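Local coordinates for protein glutathione s-transferase S2 (Nilaparvata lugens, PDB 5H5L) that probably conjugates glutathione to electrophilic substrates and acts as a glutathione-requiring prostaglandin D synthase of the sigma transferase family, at residues S44-P47 with P52-E55. Residues are numbered along the deposited sequence; the frame is centred on the assembly and turned at random.
Sequences STTP and PVLE
Val53 meets Thr46 and Pro47 across a small, buried, wholly apolar contact, with no hydrogen bond joining 44-47 to 52-55. The second segment starts at Pro52, whose preceding peptide bond is cis: this is the cis-proline characteristic of the thioredoxin-like fold. Its side chain turns away from 44-47 and packs on Tyr8 and Ser64, both of the glutathione pocket; the residue itself touches the bound glutathione. At Val53 the chain enters the strand and the side chain swings to the other side, toward the loop. Methyl CG2 does the touching: it reaches the CD corner of the Pro47 ring at 3.8 Å, and the same CG2 lies 4.2 Å from Thr46 CB. With CG1 anti to the backbone N (chi1 177°), CG2 is set beside that N and is the branch presented to the proline ring. Thr46 offers its CB here, while its OG1 hydrogen-bonds to Lys43 O, and Thr45 OG1 hydrogen-bonds to Ile42 O, holding the loop to helix 39-43. The side chain of Thr46, about 7 Å from the bound glutathione at the nearest atoms, probably belongs to its second shell. Farther along the strand, Leu54 points to the opposite face of the sheet from Val53. The contact therefore joins the loop after helix 39-43 to one face of the four-stranded sheet, with Pro47 also resting on Gln60 and Cys62 of strand 59-62 and its O hydrogen-bonded to Lys132 NZ of the second subunit. Strand 53-56 runs between antiparallel neighbours 4-9 and 59-62, while helices 15-25 and 64-75 pack against its other face.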
loop_
_atom_site.group_PDB
_atom_site.type_symbol
_atom_site.label_atom_id
_atom_site.label_comp_id
_atom_site.label_asym_id
_atom_site.label_seq_id
_atom_site.Cartn_x
_atom_site.Cartn_y
_atom_site.Cartn_z
ATOM N N SER B 44 22.477 1.581 -2.678
ATOM C CA SER B 44 22.661 2.981 -2.304
ATOM C C SER B 44 22.290 3.938 -3.424
ATOM O O SER B 44 22.304 5.149 -3.206
ATOM C CB SER B 44 24.119 3.227 -1.892
ATOM O OG SER B 44 25.016 2.640 -2.828
ATOM N N THR B 45 21.988 3.435 -4.613
ATOM C CA THR B 45 21.627 4.287 -5.751
ATOM C C THR B 45 20.113 4.430 -5.908
ATOM O O THR B 45 19.650 5.217 -6.752
ATOM C CB THR B 45 22.204 3.691 -7.032
ATOM O OG1 THR B 45 21.574 2.415 -7.273
ATOM C CG2 THR B 45 23.729 3.478 -6.899
ATOM N N THR B 46 19.358 3.712 -5.136
ATOM C CA THR B 46 17.912 3.748 -5.311
ATOM C C THR B 46 17.299 4.780 -4.370
ATOM O O THR B 46 17.912 5.140 -3.356
ATOM C CB THR B 46 17.318 2.374 -5.051
ATOM O OG1 THR B 46 17.543 1.980 -3.700
ATOM C CG2 THR B 46 17.959 1.366 -5.972
ATOM N N PRO B 47 16.111 5.311 -4.703
ATOM C CA PRO B 47 15.555 6.424 -3.906
ATOM C C PRO B 47 15.424 6.117 -2.434
ATOM O O PRO B 47 15.721 6.974 -1.604
ATOM C CB PRO B 47 14.182 6.653 -4.544
ATOM C CG PRO B 47 14.372 6.186 -5.955
ATOM C CD PRO B 47 15.235 4.975 -5.842
ATOM N N PRO B 52 11.465 -2.683 -6.798
ATOM C CA PRO B 52 11.668 -2.044 -8.100
ATOM C C PRO B 52 11.740 -0.541 -8.145
ATOM O O PRO B 52 11.135 0.137 -7.316
ATOM C CB PRO B 52 10.427 -2.482 -8.882
ATOM C CG PRO B 52 9.396 -2.675 -7.835
ATOM C CD PRO B 52 10.125 -3.279 -6.696
ATOM N N VAL B 53 12.441 -0.063 -9.169
ATOM C CA VAL B 53 12.469 1.341 -9.591
ATOM C C VAL B 53 12.120 1.378 -11.065
ATOM O O VAL B 53 12.732 0.670 -11.869
ATOM C CB VAL B 53 13.849 1.986 -9.335
ATOM C CG1 VAL B 53 13.898 3.383 -9.833
ATOM C CG2 VAL B 53 14.194 1.902 -7.853
ATOM N N LEU B 54 11.156 2.199 -11.434
ATOM C CA LEU B 54 10.851 2.425 -12.834
ATOM C C LEU B 54 11.253 3.854 -13.167
ATOM O O LEU B 54 10.744 4.806 -12.556
ATOM C CB LEU B 54 9.381 2.218 -13.146
ATOM C CG LEU B 54 9.003 2.409 -14.626
ATOM C CD1 LEU B 54 9.536 1.255 -15.453
ATOM C CD2 LEU B 54 7.522 2.514 -14.767
ATOM N N GLU B 55 12.156 4.000 -14.130
ATOM C CA GLU B 55 12.510 5.311 -14.653
ATOM C C GLU B 55 11.595 5.645 -15.819
ATOM O O GLU B 55 11.596 4.953 -16.841
ATOM C CB GLU B 55 13.987 5.329 -15.037
ATOM C CG GLU B 55 14.574 6.717 -15.317
ATOM C CD GLU B 55 16.009 6.626 -15.869
ATOM O OE1 GLU B 55 16.943 6.461 -15.072
ATOM O OE2 GLU B 55 16.168 6.615 -17.102
#